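Local atomic coordinates of aldehyde dehydrogenase (Bartonella henselae, PDB entry 3I44), a protein that probably oxidises aldehydes to carboxylic acids with NAD or NADP as electron acceptor, as members of the aldehyde dehydrogenase family do. Residues Ile57-Thr62 / Asn225-Val231; Pro84-Leu88 / Tyr139-Phe144; Ile354-Ser360 / Arg398-Ile404; Val450-Met454 / Tyr467-Lys472. The protein carries 1 engineered substitution. One frame throughout, in Å; residues are numbered along the deposited sequence.

Interaction 1 (Ile57-Thr62 / Asn225-Val231); sequences ISLGST and NGDGANV
L59 and G60, just past the end of strand 52-58 of the four-stranded mixed sheet, lie against G226, in the turn that leads into helix 228-237, with the CA atoms of L59 and G226 4.1 Å apart. L59 makes the contact through one branch: with CG set beside its own backbone N (chi1 -69°), CD2 reaches 3.6 Å from G226 CA. The CB and amide of N225 lie beside I57, whose CD1 is 4.1 Å from N225 CB, the two side chains crossing at about a right angle. The one direct hydrogen bond runs from G60 N to N225 O (2.9 Å); the N-H comes from above the carbonyl plane, 44° out of it. Further on, V231 presses CG2 against G60 O at 3.2 Å. N230 holds its CG away from the backbone N (chi1 -172°), which carries the amide to T62, with OD1 3.8 Å from T62 CG2. Two waters complete the polar links: one donates to G60 O and accepts from D227 N, the other accepts from T62 N and N230 ND2. D227, the N-cap of helix 228-237, takes N230 N on OD1 (2.8 Å). S58 O, only 3.1 Å from N225 CB, is buried with no partner in the model, a cost the contact does not repay. With a single direct bond and two water bridges, the polar part of this junction depends largely on bound solvent.

Interaction 2 (Pro84-Leu88 / Tyr139-Phe144); sequences PHERL and YKEFSF
P84-L88 is the first turn of helix 84-100, closed by the bond from L88 N to P84 O, and it faces the C-terminal end of helix 117-141 and the loop after it. The backbones stay well apart: the nearest CA pair, L88 and Y139, is 7.9 Å apart, so side chains must bridge the gap. Y139 does most of this. Its CG stands opposite the backbone N (chi1 -157°), sending the ring across to the other helix, where OH comes 3.3 Å from P84 CA and P84 O lies at the ring edge, near its plane. L88 slides past the same ring in the opposite direction, CB 4.1 Å from Y139 CD2. F144 meets two partners: P84 CG at 3.8 Å from F144 CE1, and R87 NH1 at 3.6 Å from F144 CZ. The R87 guanidinium is nearly perpendicular to that ring, at 86°, and approaches it obliquely. No hydrogen bond joins the two segments; R87 NH1 is instead held by L187 O, at the end of helix 174-188, to which Y139 OH also makes a weak hydrogen bond, and R87 NE by T82. Within its own segment F144 has F142 CE2 over the centre of one ring face. The contact thus joins the start of helix 84-100 to the end of helix 117-141, while I485 of helix 481-486 packs on Y139 and L489 of strand 489-494 on F144.

Interaction 3 (Ile354-Ser360 / Arg398-Ile404); sequences IQDLIQS and RIFREEI
R398, in the short helix 398-401, reaches over L357 to D356 on helix 348-363. Its CB starts 3.6 Å from S360 OG and also lies near L357 CD2. The chain then bends at chi3 (60°), with CD passing S360 CB at 4.0 Å, and this turn brings the guanidinium across L357: CD2 sits over one face, offset toward the rim. NE points to E402 OE2, four residues further on in its own segment, in a nearly straight bond (177°). NH2 takes the other carboxylate oxygen, OE1, so that E402 is gripped side-on by two nitrogens. At the far end R398 NH1 lies 2.9 Å from D356 OD2 in a salt bridge, nearly in the guanidinium plane but meeting the carboxylate from 42° above its own. Two acids therefore hold the arginine at its edge and fix its rotation, and their charges probably stabilise its positive state. Beneath this polar layer, L357 CD1 meets I404 CG1 at 4.0 Å, and I354 CG2 meets I404 CG2 at 4.0 Å. S360 OG donates to L357 O and accepts from a water that also takes I399 N. The result is a salt-bridge network, D356-R398-E402, laid over an apolar seam; it joins helix 348-363 to the segment leading into strand 408-414 of the seven-stranded mixed sheet that includes strands 276-279, 308-312 and 432-436.

Interaction 4 (Val450-Met454 / Tyr467-Lys472); sequences VRSGM and YFGGVK
Y467 and G453 open a contact between two largely irregular segments, the first running into strand 454-457 at M454, the second following that strand, which is the outermost within this chain of a seven-stranded mixed sheet; their end-to-end directions are 158° apart, nearly antiparallel. Y467 CG stands between the backbone N and the carbonyl carbon (chi1 70°), and from there OH donates to G453 O over 2.8 Å, in the carbonyl plane. R478 adds a cation-pi contact to the ring. F468 offers one ring face to M454: the methyl CE stands 3.7 Å from the ring centroid and only 6° off the normal, a CH-pi contact, while SD is further off centre in a Met-aromatic contact. The bend of M454 at chi3 folds CE over the ring. G469 gives M454 SD a weak hydrogen bond from its N; its O is buried without a hydrogen-bond partner, though G453 CA makes a CH...O contact to it. The nearest CA pair is G453 and G470, 4.0 Å apart. V471 then rests CG1 3.9 Å from G453 N and lays CG2 by R451 NH1. R451 makes salt bridges with D490 and E242 of the second subunit, through NH1 and NH2, and M454 pairs in parallel with a strand there, carrying the sheet across the interface. K472 ends the walk, its CD over one face of the R451 guanidinium and 4.1 Å from R451 CG.

In the fold
Along the chain, interaction 2 falls between the two halves of interaction 1; interactions 3 and 4 follow in series. Interaction 1 joins the end of strand 52-58 in the four-stranded sheet to the start of helix 228-237, and interaction 2, with its centre about 34 Å away, packs helices 84-100 and 117-141. Interactions 3 and 4, centres about 23 Å apart, border the seven-stranded mixed sheet containing strands 408-414 and 454-457, which probably belongs to the catalytic domain of this family. Interactions 2 and 3 are farthest apart, about 45 Å between centres, on opposite sides of the chain's centre. No two contacts touch; interaction 4 alone meets the second subunit, where that sheet runs on into it.

Interaction 1 (Ile57-Thr62 / Asn225-Val231)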
loop_
_atom_site.group_PDB
_atom_site.type_symbol
_atom_site.label_atom_id
_atom_site.label_comp_id
_atom_site.label_asym_id
_atom_site.label_seq_id
_atom_site.Cartn_x
_atom_site.Cartn_y
_atom_site.Cartn_z
ATOM N N ILE A 57 -4.598 31.781 -13.341
ATOM C CA ILE A 57 -4.551 30.416 -13.879
ATOM C C ILE A 57 -5.954 29.921 -14.196
ATOM O O ILE A 57 -6.941 30.562 -13.833
ATOM C CB ILE A 57 -3.867 29.417 -12.879
ATOM C CG1 ILE A 57 -4.596 29.386 -11.532
ATOM C CG2 ILE A 57 -2.412 29.780 -12.727
ATOM C CD1 ILE A 57 -4.378 28.091 -10.739
ATOM N N SER A 58 -6.037 28.766 -14.852
ATOM C CA SER A 58 -7.307 28.107 -15.133
ATOM C C SER A 58 -7.473 26.910 -14.219
ATOM O O SER A 58 -6.517 26.156 -14.029
ATOM C CB SER A 58 -7.361 27.623 -16.580
ATOM O OG SER A 58 -7.265 28.693 -17.485
ATOM N N LEU A 59 -8.669 26.744 -13.648
ATOM C CA LEU A 59 -9.068 25.520 -12.956
ATOM C C LEU A 59 -9.657 24.579 -13.985
ATOM O O LEU A 59 -10.696 24.874 -14.593
ATOM C CB LEU A 59 -10.098 25.813 -11.841
ATOM C CG LEU A 59 -9.518 26.583 -10.651
ATOM C CD1 LEU A 59 -10.582 26.909 -9.558
ATOM C CD2 LEU A 59 -8.314 25.826 -10.032
ATOM N N GLY A 60 -8.988 23.453 -14.195
ATOM C CA GLY A 60 -9.401 22.496 -15.219
ATOM C C GLY A 60 -10.665 21.742 -14.868
ATOM O O GLY A 60 -11.105 21.726 -13.717
ATOM N N SER A 61 -11.250 21.119 -15.881
ATOM C CA SER A 61 -12.466 20.302 -15.730
ATOM C C SER A 61 -12.087 18.862 -15.940
ATOM O O SER A 61 -10.940 18.571 -16.258
ATOM C CB SER A 61 -13.495 20.683 -16.817
ATOM O OG SER A 61 -12.940 20.457 -18.114
ATOM N N THR A 62 -13.065 17.970 -15.833
ATOM C CA THR A 62 -12.842 16.562 -16.105
ATOM C C THR A 62 -12.420 16.279 -17.540
ATOM O O THR A 62 -11.623 15.349 -17.760
ATOM C CB THR A 62 -14.066 15.673 -15.740
ATOM O OG1 THR A 62 -15.162 16.029 -16.563
ATOM C CG2 THR A 62 -14.469 15.823 -14.287
ATOM N N ASN A 225 -3.958 22.382 -14.061
ATOM C CA ASN A 225 -4.318 23.007 -12.785
ATOM C C ASN A 225 -5.752 22.662 -12.439
ATOM O O ASN A 225 -6.537 22.230 -13.303
ATOM C CB ASN A 225 -4.109 24.524 -12.833
ATOM C CG ASN A 225 -2.642 24.909 -12.826
ATOM O OD1 ASN A 225 -2.178 25.698 -13.658
ATOM N ND2 ASN A 225 -1.895 24.323 -11.908
ATOM N N GLY A 226 -6.091 22.788 -11.157
ATOM C CA GLY A 226 -7.426 22.450 -10.727
ATOM C C GLY A 226 -7.457 22.344 -9.239
ATOM O O GLY A 226 -6.412 22.515 -8.593
ATOM N N ASP A 227 -8.641 22.051 -8.694
ATOM C CA ASP A 227 -8.801 21.947 -7.239
ATOM C C ASP A 227 -8.915 20.505 -6.803
ATOM O O ASP A 227 -8.928 19.600 -7.635
ATOM C CB ASP A 227 -9.975 22.820 -6.736
ATOM C CG ASP A 227 -11.362 22.236 -7.030
ATOM O OD1 ASP A 227 -11.529 21.259 -7.799
ATOM O OD2 ASP A 227 -12.315 22.794 -6.438
ATOM N N GLY A 228 -8.992 20.287 -5.496
ATOM C CA GLY A 228 -9.095 18.933 -4.967
ATOM C C GLY A 228 -10.439 18.296 -5.248
ATOM O O GLY A 228 -10.529 17.137 -5.679
ATOM N N ALA A 229 -11.496 19.064 -5.009
ATOM C CA ALA A 229 -12.854 18.512 -5.017
ATOM C C ALA A 229 -13.269 18.063 -6.407
ATOM O O ALA A 229 -14.027 17.113 -6.556
ATOM C CB ALA A 229 -13.846 19.546 -4.466
ATOM N N ASN A 230 -12.769 18.732 -7.435
ATOM C CA ASN A 230 -13.084 18.329 -8.790
ATOM C C ASN A 230 -11.941 17.528 -9.417
ATOM O O ASN A 230 -12.040 16.323 -9.468
ATOM C CB ASN A 230 -13.478 19.530 -9.643
ATOM C CG ASN A 230 -14.006 19.120 -11.033
ATOM O OD1 ASN A 230 -14.532 18.019 -11.219
ATOM N ND2 ASN A 230 -13.860 20.007 -11.998
ATOM N N VAL A 231 -10.857 18.170 -9.858
ATOM C CA VAL A 231 -9.808 17.459 -10.608
ATOM C C VAL A 231 -9.043 16.430 -9.778
ATOM O O VAL A 231 -8.778 15.341 -10.263
ATOM C CB VAL A 231 -8.792 18.425 -11.282
ATOM C CG1 VAL A 231 -7.603 17.644 -11.871
ATOM C CG2 VAL A 231 -9.515 19.263 -12.360
HETATM O O HOH W 1 -10.656 22.058 -10.836
HETATM O O HOH W 2 -15.332 19.210 -14.587
#

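Interaction 2 (Pro84-Leu88 / Tyr139-Phe144)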
loop_
_atom_site.group_PDB
_atom_site.type_symbol
_atom_site.label_atom_id
_atom_site.label_comp_id
_atom_site.label_asym_id
_atom_site.label_seq_id
_atom_site.Cartn_x
_atom_site.Cartn_y
_atom_site.Cartn_z
ATOM N N PRO A 84 17.029 2.484 -19.371
ATOM C CA PRO A 84 17.413 3.224 -18.176
ATOM C C PRO A 84 18.458 4.301 -18.461
ATOM O O PRO A 84 18.408 5.408 -17.890
ATOM C CB PRO A 84 18.013 2.146 -17.286
ATOM C CG PRO A 84 17.300 0.899 -17.706
ATOM C CD PRO A 84 17.065 1.024 -19.157
ATOM N N HIS A 85 19.415 3.948 -19.311
ATOM C CA HIS A 85 20.411 4.904 -19.785
ATOM C C HIS A 85 19.767 6.150 -20.368
ATOM O O HIS A 85 20.123 7.232 -19.971
ATOM C CB HIS A 85 21.340 4.271 -20.799
ATOM C CG HIS A 85 22.357 5.215 -21.342
ATOM N ND1 HIS A 85 23.525 5.510 -20.675
ATOM C CD2 HIS A 85 22.382 5.931 -22.492
ATOM C CE1 HIS A 85 24.232 6.368 -21.393
ATOM N NE2 HIS A 85 23.562 6.637 -22.502
ATOM N N GLU A 86 18.803 6.014 -21.267
ATOM C CA GLU A 86 18.185 7.191 -21.887
ATOM C C GLU A 86 17.340 8.005 -20.882
ATOM O O GLU A 86 17.354 9.213 -20.901
ATOM C CB GLU A 86 17.225 6.774 -22.978
ATOM C CG GLU A 86 17.790 6.144 -24.264
ATOM C CD GLU A 86 16.636 5.487 -25.062
ATOM O OE1 GLU A 86 16.607 4.239 -25.181
ATOM O OE2 GLU A 86 15.700 6.238 -25.460
ATOM N N ARG A 87 16.576 7.320 -20.034
ATOM C CA ARG A 87 15.833 7.972 -18.947
ATOM C C ARG A 87 16.721 8.736 -17.973
ATOM O O ARG A 87 16.393 9.856 -17.594
ATOM C CB ARG A 87 15.013 6.960 -18.148
ATOM C CG ARG A 87 13.902 6.278 -18.912
ATOM C CD ARG A 87 13.289 5.211 -18.005
ATOM N NE ARG A 87 12.622 4.176 -18.754
ATOM C CZ ARG A 87 12.185 3.037 -18.250
ATOM N NH1 ARG A 87 12.366 2.743 -16.972
ATOM N NH2 ARG A 87 11.553 2.176 -19.055
ATOM N N LEU A 88 17.838 8.141 -17.549
ATOM C CA LEU A 88 18.780 8.873 -16.729
ATOM C C LEU A 88 19.301 10.123 -17.459
ATOM O O LEU A 88 19.465 11.174 -16.850
ATOM C CB LEU A 88 19.929 7.992 -16.314
ATOM C CG LEU A 88 20.972 8.612 -15.385
ATOM C CD1 LEU A 88 20.327 8.979 -14.072
ATOM C CD2 LEU A 88 22.144 7.600 -15.186
ATOM N N TYR A 139 19.473 5.484 -8.773
ATOM C CA TYR A 139 19.192 4.787 -10.034
ATOM C C TYR A 139 20.400 4.006 -10.524
ATOM O O TYR A 139 20.255 2.925 -11.073
ATOM C CB TYR A 139 18.821 5.750 -11.126
ATOM C CG TYR A 139 18.002 5.187 -12.262
ATOM C CD1 TYR A 139 16.778 4.533 -12.030
ATOM C CD2 TYR A 139 18.381 5.396 -13.580
ATOM C CE1 TYR A 139 15.994 4.077 -13.091
ATOM C CE2 TYR A 139 17.589 4.952 -14.640
ATOM C CZ TYR A 139 16.395 4.311 -14.391
ATOM O OH TYR A 139 15.614 3.866 -15.446
ATOM N N LYS A 140 21.573 4.589 -10.330
ATOM C CA LYS A 140 22.827 3.943 -10.705
ATOM C C LYS A 140 23.060 2.659 -9.903
ATOM O O LYS A 140 23.575 1.709 -10.451
ATOM C CB LYS A 140 23.997 4.950 -10.635
ATOM C CG LYS A 140 24.086 5.783 -11.927
ATOM C CD LYS A 140 24.500 7.273 -11.728
ATOM C CE LYS A 140 26.010 7.510 -11.704
ATOM N NZ LYS A 140 26.334 8.950 -11.398
ATOM N N GLU A 141 22.617 2.594 -8.654
ATOM C CA GLU A 141 22.664 1.344 -7.887
ATOM C C GLU A 141 21.529 0.340 -8.147
ATOM O O GLU A 141 21.563 -0.768 -7.630
ATOM C CB GLU A 141 22.707 1.643 -6.375
ATOM C CG GLU A 141 23.943 2.476 -5.941
ATOM C CD GLU A 141 25.279 1.849 -6.383
ATOM O OE1 GLU A 141 25.771 0.913 -5.693
ATOM O OE2 GLU A 141 25.835 2.286 -7.423
ATOM N N PHE A 142 20.513 0.725 -8.909
ATOM C CA PHE A 142 19.305 -0.094 -9.036
ATOM C C PHE A 142 19.393 -0.905 -10.289
ATOM O O PHE A 142 19.910 -0.446 -11.287
ATOM C CB PHE A 142 18.084 0.823 -9.106
ATOM C CG PHE A 142 16.803 0.132 -9.413
ATOM C CD1 PHE A 142 16.157 -0.611 -8.452
ATOM C CD2 PHE A 142 16.187 0.310 -10.648
ATOM C CE1 PHE A 142 14.945 -1.237 -8.741
ATOM C CE2 PHE A 142 14.993 -0.306 -10.937
ATOM C CZ PHE A 142 14.368 -1.079 -9.970
ATOM N N SER A 143 18.843 -2.105 -10.259
ATOM C CA SER A 143 18.699 -2.902 -11.479
ATOM C C SER A 143 17.245 -3.357 -11.635
ATOM O O SER A 143 16.619 -3.712 -10.650
ATOM C CB SER A 143 19.642 -4.098 -11.441
ATOM O OG SER A 143 19.335 -4.933 -12.532
ATOM N N PHE A 144 16.729 -3.365 -12.868
ATOM C CA PHE A 144 15.329 -3.778 -13.132
ATOM C C PHE A 144 15.102 -5.295 -13.052
ATOM O O PHE A 144 13.966 -5.758 -13.081
ATOM C CB PHE A 144 14.837 -3.223 -14.469
ATOM C CG PHE A 144 14.531 -1.752 -14.412
ATOM C CD1 PHE A 144 15.547 -0.808 -14.549
ATOM C CD2 PHE A 144 13.236 -1.311 -14.183
ATOM C CE1 PHE A 144 15.264 0.550 -14.482
ATOM C CE2 PHE A 144 12.947 0.053 -14.118
ATOM C CZ PHE A 144 13.972 0.984 -14.261
#

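Interaction 3 (Ile354-Ser360 / Arg398-Ile404)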
loop_
_atom_site.group_PDB
_atom_site.type_symbol
_atom_site.label_atom_id
_atom_site.label_comp_id
_atom_site.label_asym_id
_atom_site.label_seq_id
_atom_site.Cartn_x
_atom_site.Cartn_y
_atom_site.Cartn_z
ATOM N N ILE A 354 -5.214 29.482 11.654
ATOM C CA ILE A 354 -4.146 29.607 12.644
ATOM C C ILE A 354 -4.582 30.543 13.771
ATOM O O ILE A 354 -4.385 30.249 14.978
ATOM C CB ILE A 354 -2.817 30.090 12.008
ATOM C CG1 ILE A 354 -2.275 29.048 11.016
ATOM C CG2 ILE A 354 -1.776 30.383 13.142
ATOM C CD1 ILE A 354 -1.232 29.592 9.958
ATOM N N GLN A 355 -5.187 31.668 13.387
ATOM C CA GLN A 355 -5.707 32.607 14.410
ATOM C C GLN A 355 -6.685 31.909 15.335
ATOM O O GLN A 355 -6.647 32.091 16.561
ATOM C CB GLN A 355 -6.381 33.823 13.772
ATOM C CG GLN A 355 -5.453 34.699 12.958
ATOM C CD GLN A 355 -4.345 35.269 13.809
ATOM O OE1 GLN A 355 -4.614 35.860 14.834
ATOM N NE2 GLN A 355 -3.087 35.081 13.391
ATOM N N ASP A 356 -7.562 31.092 14.751
ATOM C CA ASP A 356 -8.563 30.367 15.549
ATOM C C ASP A 356 -7.878 29.416 16.535
ATOM O O ASP A 356 -8.283 29.288 17.714
ATOM C CB ASP A 356 -9.497 29.593 14.616
ATOM C CG ASP A 356 -10.544 28.806 15.376
ATOM O OD1 ASP A 356 -11.393 29.441 16.064
ATOM O OD2 ASP A 356 -10.521 27.555 15.277
ATOM N N LEU A 357 -6.816 28.761 16.068
ATOM C CA LEU A 357 -6.125 27.780 16.912
ATOM C C LEU A 357 -5.351 28.504 18.013
ATOM O O LEU A 357 -5.354 28.056 19.166
ATOM C CB LEU A 357 -5.241 26.826 16.052
ATOM C CG LEU A 357 -5.990 25.549 15.547
ATOM C CD1 LEU A 357 -5.337 24.912 14.324
ATOM C CD2 LEU A 357 -6.152 24.498 16.662
ATOM N N ILE A 358 -4.722 29.634 17.675
ATOM C CA ILE A 358 -4.044 30.472 18.696
ATOM C C ILE A 358 -5.063 30.924 19.786
ATOM O O ILE A 358 -4.866 30.703 20.993
ATOM C CB ILE A 358 -3.340 31.678 18.063
ATOM C CG1 ILE A 358 -2.080 31.224 17.311
ATOM C CG2 ILE A 358 -2.903 32.686 19.124
ATOM C CD1 ILE A 358 -1.514 32.274 16.385
ATOM N N GLN A 359 -6.173 31.505 19.343
ATOM C CA GLN A 359 -7.253 31.892 20.259
ATOM C C GLN A 359 -7.706 30.704 21.129
ATOM O O GLN A 359 -7.871 30.860 22.354
ATOM C CB GLN A 359 -8.429 32.518 19.492
ATOM C CG GLN A 359 -9.465 33.180 20.406
ATOM C CD GLN A 359 -8.867 34.328 21.205
ATOM O OE1 GLN A 359 -8.341 35.281 20.636
ATOM N NE2 GLN A 359 -8.914 34.226 22.519
ATOM N N SER A 360 -7.827 29.509 20.535
ATOM C CA SER A 360 -8.177 28.294 21.300
ATOM C C SER A 360 -7.187 27.996 22.428
ATOM O O SER A 360 -7.579 27.504 23.531
ATOM C CB SER A 360 -8.307 27.056 20.394
ATOM O OG SER A 360 -7.068 26.364 20.187
ATOM N N ARG A 398 -6.616 21.746 21.850
ATOM C CA ARG A 398 -6.560 21.720 20.413
ATOM C C ARG A 398 -5.131 21.932 19.882
ATOM O O ARG A 398 -4.765 21.319 18.876
ATOM C CB ARG A 398 -7.491 22.764 19.790
ATOM C CG ARG A 398 -9.003 22.493 20.030
ATOM C CD ARG A 398 -9.864 23.514 19.258
ATOM N NE ARG A 398 -9.617 23.429 17.820
ATOM C CZ ARG A 398 -9.809 24.422 16.953
ATOM N NH1 ARG A 398 -10.260 25.611 17.346
ATOM N NH2 ARG A 398 -9.534 24.227 15.675
ATOM N N ILE A 399 -4.359 22.821 20.517
ATOM C CA ILE A 399 -3.014 23.152 20.021
ATOM C C ILE A 399 -2.060 21.968 20.183
ATOM O O ILE A 399 -1.055 21.893 19.477
ATOM C CB ILE A 399 -2.393 24.456 20.670
ATOM C CG1 ILE A 399 -2.408 24.421 22.211
ATOM C CG2 ILE A 399 -3.111 25.688 20.171
ATOM C CD1 ILE A 399 -1.700 25.625 22.860
ATOM N N PHE A 400 -2.370 21.059 21.113
ATOM C CA PHE A 400 -1.619 19.818 21.268
ATOM C C PHE A 400 -1.973 18.810 20.165
ATOM O O PHE A 400 -1.106 18.090 19.687
ATOM C CB PHE A 400 -1.889 19.219 22.635
ATOM C CG PHE A 400 -1.045 18.003 22.983
ATOM C CD1 PHE A 400 0.186 18.149 23.597
ATOM C CD2 PHE A 400 -1.516 16.708 22.755
ATOM C CE1 PHE A 400 0.931 17.055 23.958
ATOM C CE2 PHE A 400 -0.758 15.602 23.108
ATOM C CZ PHE A 400 0.465 15.782 23.732
ATOM N N ARG A 401 -3.238 18.788 19.728
ATOM C CA ARG A 401 -3.718 17.695 18.869
ATOM C C ARG A 401 -3.725 18.010 17.403
ATOM O O ARG A 401 -3.517 17.116 16.583
ATOM C CB ARG A 401 -5.130 17.264 19.247
ATOM C CG ARG A 401 -5.277 16.887 20.660
ATOM C CD ARG A 401 -6.067 15.613 20.792
ATOM N NE ARG A 401 -5.640 14.977 22.021
ATOM C CZ ARG A 401 -4.899 13.876 22.131
ATOM N NH1 ARG A 401 -4.502 13.154 21.076
ATOM N NH2 ARG A 401 -4.602 13.473 23.351
ATOM N N GLU A 402 -3.978 19.259 17.060
ATOM C CA GLU A 402 -4.229 19.608 15.671
ATOM C C GLU A 402 -3.006 20.193 15.056
ATOM O O GLU A 402 -2.268 20.954 15.702
ATOM C CB GLU A 402 -5.396 20.594 15.541
ATOM C CG GLU A 402 -6.741 19.973 15.839
ATOM C CD GLU A 402 -7.872 20.989 15.900
ATOM O OE1 GLU A 402 -7.935 21.921 15.073
ATOM O OE2 GLU A 402 -8.715 20.834 16.792
ATOM N N GLU A 403 -2.799 19.877 13.786
ATOM C CA GLU A 403 -1.678 20.444 13.065
ATOM C C GLU A 403 -2.035 21.894 12.777
ATOM O O GLU A 403 -3.033 22.135 12.155
ATOM C CB GLU A 403 -1.425 19.700 11.767
ATOM C CG GLU A 403 -0.192 20.195 11.056
ATOM C CD GLU A 403 0.129 19.379 9.820
ATOM O OE1 GLU A 403 -0.823 19.051 9.076
ATOM O OE2 GLU A 403 1.327 19.097 9.590
ATOM N N ILE A 404 -1.193 22.846 13.190
ATOM C CA ILE A 404 -1.498 24.268 13.094
ATOM C C ILE A 404 -0.969 24.873 11.799
ATOM O O ILE A 404 -1.646 25.711 11.192
ATOM C CB ILE A 404 -0.944 25.031 14.298
ATOM C CG1 ILE A 404 -1.543 24.483 15.597
ATOM C CG2 ILE A 404 -1.163 26.580 14.152
ATOM C CD1 ILE A 404 -0.805 24.934 16.900
HETATM O O HOH W 3 -5.992 24.889 22.129
#

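Interaction 4 (Val450-Met454 / Tyr467-Lys472)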
loop_
_atom_site.group_PDB
_atom_site.type_symbol
_atom_site.label_atom_id
_atom_site.label_comp_id
_atom_site.label_asym_id
_atom_site.label_seq_id
_atom_site.Cartn_x
_atom_site.Cartn_y
_atom_site.Cartn_z
ATOM N N VAL A 450 9.188 5.578 20.257
ATOM C CA VAL A 450 8.301 6.585 19.655
ATOM C C VAL A 450 7.796 6.054 18.333
ATOM O O VAL A 450 8.527 5.375 17.578
ATOM C CB VAL A 450 8.941 7.994 19.435
ATOM C CG1 VAL A 450 9.266 8.664 20.767
ATOM C CG2 VAL A 450 10.177 7.915 18.546
ATOM N N ARG A 451 6.552 6.402 18.031
ATOM C CA ARG A 451 5.853 5.808 16.907
ATOM C C ARG A 451 5.797 6.767 15.753
ATOM O O ARG A 451 4.851 7.528 15.593
ATOM C CB ARG A 451 4.460 5.336 17.353
ATOM C CG ARG A 451 3.762 4.452 16.333
ATOM C CD ARG A 451 4.051 2.944 16.443
ATOM N NE ARG A 451 3.021 2.261 15.637
ATOM C CZ ARG A 451 3.071 2.042 14.315
ATOM N NH1 ARG A 451 4.146 2.392 13.603
ATOM N NH2 ARG A 451 2.028 1.457 13.694
ATOM N N SER A 452 6.836 6.717 14.917
ATOM C CA SER A 452 6.916 7.569 13.751
ATOM C C SER A 452 7.697 6.875 12.635
ATOM O O SER A 452 8.451 5.933 12.874
ATOM C CB SER A 452 7.547 8.927 14.106
ATOM O OG SER A 452 8.770 8.793 14.826
ATOM N N GLY A 453 7.507 7.338 11.418
ATOM C CA GLY A 453 8.291 6.859 10.288
ATOM C C GLY A 453 9.727 7.322 10.318
ATOM O O GLY A 453 10.592 6.656 9.743
ATOM N N MET A 454 9.978 8.487 10.936
ATOM C CA MET A 454 11.326 9.086 11.023
ATOM C C MET A 454 11.617 9.584 12.425
ATOM O O MET A 454 10.707 10.007 13.157
ATOM C CB MET A 454 11.469 10.246 10.032
ATOM C CG MET A 454 11.339 9.837 8.582
ATOM S SD MET A 454 11.246 11.131 7.370
ATOM C CE MET A 454 9.580 11.794 7.737
ATOM N N TYR A 467 14.642 7.498 2.771
ATOM C CA TYR A 467 13.257 7.865 2.483
ATOM C C TYR A 467 12.760 9.001 3.349
ATOM O O TYR A 467 13.311 9.281 4.429
ATOM C CB TYR A 467 12.335 6.675 2.674
ATOM C CG TYR A 467 12.092 6.185 4.084
ATOM C CD1 TYR A 467 11.311 6.906 4.989
ATOM C CD2 TYR A 467 12.562 4.945 4.489
ATOM C CE1 TYR A 467 11.027 6.409 6.253
ATOM C CE2 TYR A 467 12.271 4.429 5.750
ATOM C CZ TYR A 467 11.511 5.167 6.623
ATOM O OH TYR A 467 11.240 4.645 7.834
ATOM N N PHE A 468 11.687 9.612 2.874
ATOM C CA PHE A 468 10.890 10.505 3.657
ATOM C C PHE A 468 9.447 9.986 3.696
ATOM O O PHE A 468 8.806 9.813 2.647
ATOM C CB PHE A 468 10.917 11.916 3.053
ATOM C CG PHE A 468 10.249 12.960 3.929
ATOM C CD1 PHE A 468 11.016 13.806 4.729
ATOM C CD2 PHE A 468 8.866 13.080 3.967
ATOM C CE1 PHE A 468 10.405 14.762 5.543
ATOM C CE2 PHE A 468 8.251 14.028 4.777
ATOM C CZ PHE A 468 9.010 14.866 5.557
ATOM N N GLY A 469 8.932 9.769 4.907
ATOM C CA GLY A 469 7.569 9.360 5.069
ATOM C C GLY A 469 7.247 8.921 6.453
ATOM O O GLY A 469 8.152 8.750 7.279
ATOM N N GLY A 470 5.953 8.714 6.702
ATOM C CA GLY A 470 5.455 8.489 8.069
ATOM C C GLY A 470 4.799 7.142 8.281
ATOM O O GLY A 470 5.029 6.191 7.513
ATOM N N VAL A 471 4.034 7.063 9.376
ATOM C CA VAL A 471 3.130 5.951 9.695
ATOM C C VAL A 471 1.770 6.572 10.102
ATOM O O VAL A 471 1.657 7.803 10.287
ATOM C CB VAL A 471 3.662 5.036 10.863
ATOM C CG1 VAL A 471 5.074 4.460 10.554
ATOM C CG2 VAL A 471 3.703 5.804 12.135
ATOM N N LYS A 472 0.763 5.723 10.244
ATOM C CA LYS A 472 -0.611 6.086 10.693
ATOM C C LYS A 472 -1.195 7.250 9.888
ATOM O O LYS A 472 -1.180 7.227 8.656
ATOM C CB LYS A 472 -0.614 6.365 12.191
ATOM C CG LYS A 472 -0.352 5.152 13.052
ATOM C CD LYS A 472 0.383 5.459 14.322
ATOM C CE LYS A 472 -0.502 6.054 15.371
ATOM N NZ LYS A 472 -1.569 5.120 15.737
#